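Side-chain contacts in Lmo2812 protein (Listeria monocytogenes EGD-e, PDB 5ZQA), which is a penicillin-binding protein that probably acts as a serine-type D-Ala-D-Ala carboxypeptidase, trimming peptidoglycan peptides during cell-wall synthesis: residues S182-L185 with I186-P190; S110-D113 with L114-M118; I60-L63 with S64-M67. One frame throughout, in Å; residues are numbered along the deposited sequence.

All three contacts are local, made along or at an end of a helix, yet their chemistry differs with their place in the fold. Contacts 2 and 3 are buried. Contact 3, its centre about 5 Å from the centre of the chain, joins the predicted catalytic serine and lysine at the start of helix 65-77. Contact 1 is only partly buried, with Ser187 and Pro190 exposed; it comprises the last turns of helix 175-188 and the magnesium-binding histidine that follows them, and Leu185 CD2 packs on Leu66 CD2 of contact 3 at 3.7 Å. Contact 2 opens helix 111-120 with a serine cap and a water-linked polar side, and its Met118 lies against Lys65. Contacts 1 and 2 do not touch.

Contact 1. Residues S182-L185 with I186-P190; sequences SSKL and ISTHP. With MG (magnesium ion), chain C.
The C-terminal end of helix 175-188 is finished here by a threonine that bonds back to the helix and by a histidine that binds magnesium just where the helix stops. Thr188 touches Lys184 one turn earlier: its OG1 donates to Lys184 O at 2.8 Å, while Thr188 N reaches the same oxygen at 3.0 Å from the opposite face of the carbonyl plane. Threonine suits this place for its hydroxyl: with OG1 beside the backbone N and anti to the carbonyl carbon (chi1 -54°), it folds back onto the preceding turn, and CG2 takes the position anti to the backbone N. Two successive turns in the Lys184 chain, chi2 75° and chi3 65°, let it cross the threonine side chain at a slant, CD 3.8 Å from Thr188 OG1. His189 is the first residue to leave helical geometry, but its N still donates to Leu185 O at 2.8 Å, so its backbone stays tied to the helix while its ring serves the metal. ND1 binds the magnesium ion at 2.1 Å, with water 1 and Glu191 also in the site; NE2 is hydrogen-bonded to Glu74, which fixes the ring from its other nitrogen. Phe70 meets the ring edge-to-face. Leu185 packs on Leu66 of helix 65-77, whereas Ile186 lies against Thr240 and Arg247, so the helix is wedged between that helix and strands 236-243 and 246-255.

Contact 2. Residues S110-D113 with L114-M118; sequences SVRD and LYSAM
Ser116 and Arg112, one turn apart in the N-terminal part of helix 111-120, whose N-cap is Ser110, are joined by backbone and water: Ser116 N donates to Arg112 O at 2.9 Å, and water 2 links Ser116 OG (2.7 Å) with Arg112 NH1. On the same hydroxyl, water 3 carries a second bridge, donating to Asp113 OD1 at 2.8 Å. A serine suits this position, since its small hydroxyl can serve both waters close to the helix backbone. At the cap, Ser110 OG accepts from Asp113 N at 3.1 Å, taking up an N-H that has no carbonyl of a preceding turn to meet, and Ser110 O then accepts from Leu114 N to begin the regular helical bonding. Asp113 suits the first turn, where a negative charge should be favoured by the helix dipole; its carboxylate is held by the backbone N-H groups of Asp204 and Lys205, one to each oxygen.

Farther out, the Arg112 chain curls through chi2 of 61° and chi3 of 66°, which brings the guanidinium alongside Tyr115, the two side chains pointing the same way with their planes 85° apart. Trp83 adds a cation-pi contact to Arg112 and an edge-to-face contact to Tyr115. The hydrophobic side is carried by Val111 and Leu114, both packed on Leu87 and on Leu130 of helix 124-135, while Met118 reaches helix 65-77. Where arginine and tyrosine come closest, NH1 of Arg112 stands 3.8 Å from CE1 of Tyr115.

Contact 3. Residues I60-L63 with S64-M67; sequences IASL and SKLM
Ser62 and Lys65 meet through their side chains: Lys65 NZ donates to Ser62 OG at 2.7 Å, a short bond between the predicted acyl-ester serine and the predicted proton acceptor. Lys65 NZ is also hydrogen-bonded to Asn124 OD1 and Ser162 O, while Ser62 OG bonds to Ser122 OG, another predicted active-site residue; Lys226, predicted to bind substrate, packs beside Lys65. Ser62 and Lys65 are the first and last residues of the SxxK motif of penicillin-binding proteins, which lies at the start of helix 65-77. The lysine chain is extended through chi3 and turns at chi4 (75°), a bend that swings NZ over to the serine. Its inner carbons run beside the backbone of the preceding turn, CG 3.4 Å from Ser62 O. That same carbonyl accepts from Lys65 N at 2.9 Å, with the donor well above the carbonyl plane, as suits the tight 3-10 turn between them; a spacing of three residues thus sets both side chains on one side of the turn.

The next shell fastens the turn. Ser64 OG donates to Ala61 O at 2.9 Å, nearly along the C=O axis, and Ile60 CD1 lies 3.7 Å from that hydroxyl. A serine suits the place because its short side chain can reach back to the loop just before the turn. Leu66 N donates to Leu63 O at 3.0 Å, and the Leu66 side chain packs on Leu225, anchoring the helix start to strand 222-230. Met67 packs against helix 139-150 and also meets Leu181.

Gripped by three oxygens, NZ is held beside the serine hydroxyl, an arrangement consistent with proton transfer during acylation as in other serine penicillin-binding enzymes.

Contact 1. Residues S182-L185 with I186-P190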
ATOM      1  N   SER A 182      -5.170   3.922   5.249  1.00  8.91           N
ATOM      2  CA  SER A 182      -4.268   3.044   5.982  1.00  7.78           C
ATOM      3  C   SER A 182      -4.798   2.762   7.386  1.00  9.84           C
ATOM      4  O   SER A 182      -4.733   1.633   7.860  1.00  9.32           O
ATOM      5  CB  SER A 182      -2.867   3.664   6.052  1.00  9.30           C
ATOM      6  OG  SER A 182      -2.340   3.836   4.743  1.00 11.42           O
ATOM      7  N   SER A 183      -5.316   3.794   8.045  1.00  9.32           N
ATOM      8  CA  SER A 183      -5.859   3.639   9.394  1.00  7.55           C
ATOM      9  C   SER A 183      -7.084   2.720   9.379  1.00 10.33           C
ATOM     10  O   SER A 183      -7.212   1.834  10.230  1.00 10.89           O
ATOM     11  CB  SER A 183      -6.198   5.014   9.986  1.00 12.12           C
ATOM     12  OG  SER A 183      -7.283   5.613   9.314  0.45 14.04           O
ATOM     13  N   LYS A 184      -7.970   2.906   8.403  1.00  9.61           N
ATOM     14  CA  LYS A 184      -9.161   2.072   8.288  1.00 11.70           C
ATOM     15  C   LYS A 184      -8.788   0.623   7.982  1.00 10.51           C
ATOM     16  O   LYS A 184      -9.391  -0.310   8.511  1.00  9.81           O
ATOM     17  CB  LYS A 184     -10.095   2.616   7.202  1.00 12.56           C
ATOM     18  CG  LYS A 184     -11.444   1.929   7.147  1.00 18.00           C
ATOM     19  CD  LYS A 184     -12.349   2.355   8.286  1.00 24.55           C
ATOM     20  CE  LYS A 184     -12.715   3.830   8.196  1.00 24.75           C
ATOM     21  NZ  LYS A 184     -13.779   4.156   9.183  1.00 28.61           N
ATOM     22  N   LEU A 185      -7.795   0.439   7.118  1.00  7.95           N
ATOM     23  CA  LEU A 185      -7.334  -0.906   6.791  1.00  8.76           C
ATOM     24  C   LEU A 185      -6.795  -1.614   8.037  1.00  7.60           C
ATOM     25  O   LEU A 185      -7.157  -2.761   8.323  1.00  9.56           O
ATOM     26  CB  LEU A 185      -6.266  -0.851   5.689  1.00  7.66           C
ATOM     27  CG  LEU A 185      -5.531  -2.152   5.368  1.00  8.52           C
ATOM     28  CD1 LEU A 185      -6.478  -3.217   4.855  1.00  9.39           C
ATOM     29  CD2 LEU A 185      -4.418  -1.889   4.346  1.00 10.54           C
ATOM     30  N   ILE A 186      -5.953  -0.921   8.795  1.00  7.35           N
ATOM     31  CA  ILE A 186      -5.344  -1.507   9.979  1.00  8.88           C
ATOM     32  C   ILE A 186      -6.366  -1.739  11.110  1.00 10.38           C
ATOM     33  O   ILE A 186      -6.333  -2.780  11.771  1.00 12.05           O
ATOM     34  CB  ILE A 186      -4.176  -0.623  10.464  1.00  8.89           C
ATOM     35  CG1 ILE A 186      -3.029  -0.670   9.447  1.00  9.50           C
ATOM     36  CG2 ILE A 186      -3.679  -1.058  11.848  1.00 12.89           C
ATOM     37  CD1 ILE A 186      -1.946   0.372   9.713  1.00 11.11           C
ATOM     38  N   SER A 187      -7.290  -0.806  11.325  1.00  9.42           N
ATOM     39  CA  SER A 187      -8.273  -0.968  12.404  1.00 10.47           C
ATOM     40  C   SER A 187      -9.301  -2.061  12.076  1.00 12.78           C
ATOM     41  O   SER A 187      -9.727  -2.819  12.954  1.00 12.35           O
ATOM     42  CB  SER A 187      -8.969   0.365  12.692  1.00 15.13           C
ATOM     43  OG  SER A 187      -9.778   0.779  11.609  1.00 18.11           O
ATOM     44  N   THR A 188      -9.689  -2.151  10.810  1.00  9.19           N
ATOM     45  CA  THR A 188     -10.697  -3.118  10.382  1.00  8.75           C
ATOM     46  C   THR A 188     -10.106  -4.512  10.190  1.00  9.18           C
ATOM     47  O   THR A 188     -10.765  -5.530  10.469  1.00  9.83           O
ATOM     48  CB  THR A 188     -11.361  -2.664   9.071  1.00  8.72           C
ATOM     49  OG1 THR A 188     -11.862  -1.328   9.230  1.00 13.12           O
ATOM     50  CG2 THR A 188     -12.503  -3.584   8.703  1.00 10.21           C
ATOM     51  N   HIS A 189      -8.864  -4.553   9.716  1.00 10.01           N
ATOM     52  CA  HIS A 189      -8.170  -5.808   9.449  1.00  9.31           C
ATOM     53  C   HIS A 189      -6.762  -5.778  10.019  1.00  9.69           C
ATOM     54  O   HIS A 189      -5.792  -5.743   9.266  1.00  9.67           O
ATOM     55  CB  HIS A 189      -8.124  -6.095   7.937  1.00 10.31           C
ATOM     56  CG  HIS A 189      -9.477  -6.201   7.318  1.00  8.70           C
ATOM     57  ND1 HIS A 189     -10.263  -7.323   7.450  1.00 11.31           N
ATOM     58  CD2 HIS A 189     -10.211  -5.301   6.621  1.00 10.50           C
ATOM     59  CE1 HIS A 189     -11.415  -7.124   6.835  1.00 10.46           C
ATOM     60  NE2 HIS A 189     -11.414  -5.902   6.329  1.00 11.33           N
ATOM     61  N   PRO A 190      -6.644  -5.818  11.355  1.00  9.36           N
ATOM     62  CA  PRO A 190      -5.324  -5.747  11.995  1.00  9.60           C
ATOM     63  C   PRO A 190      -4.366  -6.831  11.510  1.00  9.06           C
ATOM     64  O   PRO A 190      -3.157  -6.622  11.539  1.00 10.91           O
ATOM     65  CB  PRO A 190      -5.642  -5.909  13.495  1.00 10.53           C
ATOM     66  CG  PRO A 190      -7.038  -6.399  13.562  1.00 13.61           C
ATOM     67  CD  PRO A 190      -7.738  -5.938  12.332  1.00 10.98           C
TER
HETATM   68 MG    MG C 302      -9.617  -9.193   8.088  1.00  0.36          MG
HETATM   69  O   HOH W   1     -10.180 -10.565   6.684  1.00 12.62           O

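Contact 2. Residues S110-D113 with L114-M118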
ATOM      1  N   SER A 110      -2.841 -19.455  -5.401  1.00  8.84           N
ATOM      2  CA  SER A 110      -3.932 -19.269  -4.455  1.00  8.49           C
ATOM      3  C   SER A 110      -4.145 -17.789  -4.172  1.00  9.68           C
ATOM      4  O   SER A 110      -3.227 -16.976  -4.300  1.00 10.17           O
ATOM      5  CB  SER A 110      -3.656 -20.008  -3.145  1.00  9.69           C
ATOM      6  OG  SER A 110      -2.592 -19.398  -2.439  1.00 10.51           O
ATOM      7  N   VAL A 111      -5.373 -17.440  -3.805  1.00  9.80           N
ATOM      8  CA  VAL A 111      -5.695 -16.082  -3.381  1.00  9.99           C
ATOM      9  C   VAL A 111      -4.770 -15.624  -2.254  1.00  8.69           C
ATOM     10  O   VAL A 111      -4.298 -14.481  -2.258  1.00  8.78           O
ATOM     11  CB  VAL A 111      -7.178 -15.988  -2.947  1.00  8.28           C
ATOM     12  CG1 VAL A 111      -7.450 -14.711  -2.177  1.00  9.97           C
ATOM     13  CG2 VAL A 111      -8.083 -16.115  -4.185  1.00 12.16           C
ATOM     14  N   ARG A 112      -4.477 -16.518  -1.313  1.00  8.87           N
ATOM     15  CA  ARG A 112      -3.514 -16.221  -0.258  1.00  9.79           C
ATOM     16  C   ARG A 112      -2.173 -15.770  -0.833  1.00  8.86           C
ATOM     17  O   ARG A 112      -1.632 -14.727  -0.450  1.00  9.37           O
ATOM     18  CB  ARG A 112      -3.314 -17.447   0.637  1.00 11.18           C
ATOM     19  CG  ARG A 112      -2.106 -17.384   1.564  1.00 12.90           C
ATOM     20  CD  ARG A 112      -2.175 -16.231   2.549  1.00 13.54           C
ATOM     21  NE  ARG A 112      -3.274 -16.404   3.495  1.00 12.70           N
ATOM     22  CZ  ARG A 112      -3.663 -15.487   4.372  1.00 14.00           C
ATOM     23  NH1 ARG A 112      -3.046 -14.306   4.436  1.00 14.91           N
ATOM     24  NH2 ARG A 112      -4.686 -15.755   5.175  1.00 15.15           N
ATOM     25  N   ASP A 113      -1.649 -16.547  -1.779  1.00  8.03           N
ATOM     26  CA  ASP A 113      -0.329 -16.244  -2.318  1.00  8.41           C
ATOM     27  C   ASP A 113      -0.355 -14.976  -3.175  1.00  8.58           C
ATOM     28  O   ASP A 113       0.612 -14.220  -3.189  1.00  8.71           O
ATOM     29  CB  ASP A 113       0.208 -17.413  -3.141  1.00  9.99           C
ATOM     30  CG  ASP A 113       0.718 -18.554  -2.278  1.00 12.14           C
ATOM     31  OD1 ASP A 113       0.838 -18.391  -1.043  1.00 12.02           O
ATOM     32  OD2 ASP A 113       1.033 -19.615  -2.851  1.00 11.39           O
ATOM     33  N   LEU A 114      -1.463 -14.737  -3.877  1.00  7.92           N
ATOM     34  CA  LEU A 114      -1.600 -13.521  -4.677  1.00  7.70           C
ATOM     35  C   LEU A 114      -1.636 -12.287  -3.782  1.00  8.15           C
ATOM     36  O   LEU A 114      -0.986 -11.281  -4.068  1.00  9.39           O
ATOM     37  CB  LEU A 114      -2.859 -13.589  -5.532  1.00 10.08           C
ATOM     38  CG  LEU A 114      -2.830 -14.661  -6.624  1.00  8.18           C
ATOM     39  CD1 LEU A 114      -4.219 -14.804  -7.213  1.00 11.85           C
ATOM     40  CD2 LEU A 114      -1.829 -14.291  -7.706  1.00 13.02           C
ATOM     41  N   TYR A 115      -2.406 -12.380  -2.703  1.00  7.45           N
ATOM     42  CA  TYR A 115      -2.455 -11.330  -1.685  1.00  6.90           C
ATOM     43  C   TYR A 115      -1.065 -11.070  -1.087  1.00  9.22           C
ATOM     44  O   TYR A 115      -0.636  -9.914  -0.986  1.00  8.86           O
ATOM     45  CB  TYR A 115      -3.485 -11.740  -0.624  1.00  8.00           C
ATOM     46  CG  TYR A 115      -3.481 -10.969   0.674  1.00  6.87           C
ATOM     47  CD1 TYR A 115      -2.768 -11.438   1.768  1.00 10.26           C
ATOM     48  CD2 TYR A 115      -4.249  -9.825   0.827  1.00  8.99           C
ATOM     49  CE1 TYR A 115      -2.767 -10.763   2.971  1.00  9.58           C
ATOM     50  CE2 TYR A 115      -4.265  -9.143   2.030  1.00  9.04           C
ATOM     51  CZ  TYR A 115      -3.522  -9.619   3.099  1.00 11.71           C
ATOM     52  OH  TYR A 115      -3.527  -8.953   4.305  1.00 10.99           O
ATOM     53  N   SER A 116      -0.340 -12.132  -0.734  1.00  7.79           N
ATOM     54  CA  SER A 116       1.015 -11.952  -0.218  1.00  8.05           C
ATOM     55  C   SER A 116       1.924 -11.284  -1.244  1.00  9.06           C
ATOM     56  O   SER A 116       2.675 -10.380  -0.897  1.00 10.98           O
ATOM     57  CB  SER A 116       1.625 -13.290   0.202  1.00  8.40           C
ATOM     58  OG  SER A 116       0.857 -13.887   1.232  1.00 10.59           O
ATOM     59  N   ALA A 117       1.866 -11.737  -2.496  1.00  7.99           N
ATOM     60  CA  ALA A 117       2.724 -11.181  -3.547  1.00  9.94           C
ATOM     61  C   ALA A 117       2.423  -9.706  -3.794  1.00  9.94           C
ATOM     62  O   ALA A 117       3.334  -8.887  -3.940  1.00  9.33           O
ATOM     63  CB  ALA A 117       2.571 -11.986  -4.842  1.00  9.21           C
ATOM     64  N   MET A 118       1.143  -9.365  -3.826  1.00 10.44           N
ATOM     65  CA  MET A 118       0.739  -7.974  -3.978  1.00 10.55           C
ATOM     66  C   MET A 118       1.335  -7.089  -2.883  1.00 10.62           C
ATOM     67  O   MET A 118       1.914  -6.041  -3.172  1.00 10.39           O
ATOM     68  CB  MET A 118      -0.788  -7.896  -3.990  1.00 10.65           C
ATOM     69  CG  MET A 118      -1.342  -6.505  -4.006  1.00 12.83           C
ATOM     70  SD  MET A 118      -3.137  -6.527  -4.111  1.00 10.19           S
ATOM     71  CE  MET A 118      -3.569  -6.936  -2.420  1.00 10.81           C
TER
HETATM   72  O   HOH W   2      -0.294 -13.414   3.654  1.00 14.46           O
HETATM   73  O   HOH W   3       1.382 -16.540   0.962  1.00 12.73           O

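Contact 3. Residues I60-L63 with S64-M67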
ATOM      1  N   ILE A  60      -0.053   7.943  -6.743  1.00  8.20           N
ATOM      2  CA  ILE A  60       0.251   7.027  -5.645  1.00  9.83           C
ATOM      3  C   ILE A  60       0.663   5.624  -6.067  1.00  9.72           C
ATOM      4  O   ILE A  60       1.108   4.846  -5.219  1.00  9.97           O
ATOM      5  CB  ILE A  60      -0.938   6.897  -4.670  1.00  9.56           C
ATOM      6  CG1 ILE A  60      -2.172   6.302  -5.376  1.00  9.21           C
ATOM      7  CG2 ILE A  60      -1.218   8.249  -4.008  1.00 10.11           C
ATOM      8  CD1 ILE A  60      -3.291   5.876  -4.406  1.00  9.37           C
ATOM      9  N   ALA A  61       0.512   5.301  -7.352  1.00  9.51           N
ATOM     10  CA  ALA A  61       1.028   4.045  -7.907  1.00  9.50           C
ATOM     11  C   ALA A  61       0.608   2.822  -7.072  1.00  9.61           C
ATOM     12  O   ALA A  61      -0.571   2.673  -6.755  1.00  9.24           O
ATOM     13  CB  ALA A  61       2.543   4.130  -8.037  1.00 11.41           C
ATOM     14  N   SER A  62       1.561   1.973  -6.696  1.00  9.96           N
ATOM     15  CA  SER A  62       1.242   0.736  -5.973  1.00  8.25           C
ATOM     16  C   SER A  62       0.669   0.926  -4.566  1.00  8.64           C
ATOM     17  O   SER A  62       0.247  -0.051  -3.941  1.00  8.43           O
ATOM     18  CB  SER A  62       2.481  -0.156  -5.877  1.00 11.43           C
ATOM     19  OG  SER A  62       2.714  -0.818  -7.116  1.00 14.97           O
ATOM     20  N   LEU A  63       0.637   2.152  -4.058  1.00  7.20           N
ATOM     21  CA  LEU A  63      -0.052   2.354  -2.778  1.00  8.15           C
ATOM     22  C   LEU A  63      -1.525   1.995  -2.963  1.00  7.67           C
ATOM     23  O   LEU A  63      -2.217   1.667  -1.995  1.00  9.33           O
ATOM     24  CB  LEU A  63       0.108   3.784  -2.256  1.00  8.32           C
ATOM     25  CG  LEU A  63       1.556   4.248  -2.009  1.00  6.97           C
ATOM     26  CD1 LEU A  63       1.569   5.677  -1.485  1.00  9.55           C
ATOM     27  CD2 LEU A  63       2.272   3.309  -1.046  1.00 10.90           C
ATOM     28  N   SER A  64      -1.989   2.016  -4.219  1.00  7.52           N
ATOM     29  CA  SER A  64      -3.339   1.563  -4.560  1.00  6.99           C
ATOM     30  C   SER A  64      -3.635   0.154  -4.072  1.00  7.74           C
ATOM     31  O   SER A  64      -4.800  -0.186  -3.798  1.00  8.00           O
ATOM     32  CB  SER A  64      -3.553   1.587  -6.075  1.00  9.79           C
ATOM     33  OG  SER A  64      -3.411   2.888  -6.606  1.00  9.22           O
ATOM     34  N   LYS A  65      -2.595  -0.669  -3.968  1.00  7.51           N
ATOM     35  CA  LYS A  65      -2.779  -2.046  -3.532  1.00  8.77           C
ATOM     36  C   LYS A  65      -3.320  -2.166  -2.112  1.00  7.37           C
ATOM     37  O   LYS A  65      -3.859  -3.215  -1.750  1.00  8.66           O
ATOM     38  CB  LYS A  65      -1.463  -2.809  -3.655  1.00  8.30           C
ATOM     39  CG  LYS A  65      -1.011  -2.995  -5.102  1.00  9.00           C
ATOM     40  CD  LYS A  65       0.366  -3.628  -5.153  1.00 10.44           C
ATOM     41  CE  LYS A  65       0.732  -4.067  -6.572  1.00 11.83           C
ATOM     42  NZ  LYS A  65       1.074  -2.905  -7.415  1.00 12.82           N
ATOM     43  N   LEU A  66      -3.219  -1.104  -1.316  1.00  8.22           N
ATOM     44  CA  LEU A  66      -3.818  -1.139   0.018  1.00  7.52           C
ATOM     45  C   LEU A  66      -5.341  -1.175  -0.072  1.00  8.70           C
ATOM     46  O   LEU A  66      -5.994  -1.805   0.757  1.00  7.84           O
ATOM     47  CB  LEU A  66      -3.369   0.055   0.860  1.00  8.67           C
ATOM     48  CG  LEU A  66      -1.876   0.008   1.221  1.00  9.52           C
ATOM     49  CD1 LEU A  66      -1.450   1.263   1.953  1.00 13.54           C
ATOM     50  CD2 LEU A  66      -1.542  -1.223   2.070  1.00 11.24           C
ATOM     51  N   MET A  67      -5.910  -0.515  -1.080  1.00  8.20           N
ATOM     52  CA  MET A  67      -7.361  -0.560  -1.230  1.00  8.04           C
ATOM     53  C   MET A  67      -7.777  -1.921  -1.768  1.00  7.89           C
ATOM     54  O   MET A  67      -8.787  -2.482  -1.335  1.00  8.63           O
ATOM     55  CB  MET A  67      -7.877   0.545  -2.156  1.00  8.26           C
ATOM     56  CG  MET A  67      -9.385   0.430  -2.434  1.00  8.19           C
ATOM     57  SD  MET A  67     -10.417   0.526  -0.954  1.00 10.27           S
ATOM     58  CE  MET A  67     -10.509   2.303  -0.725  1.00 10.91           C
TER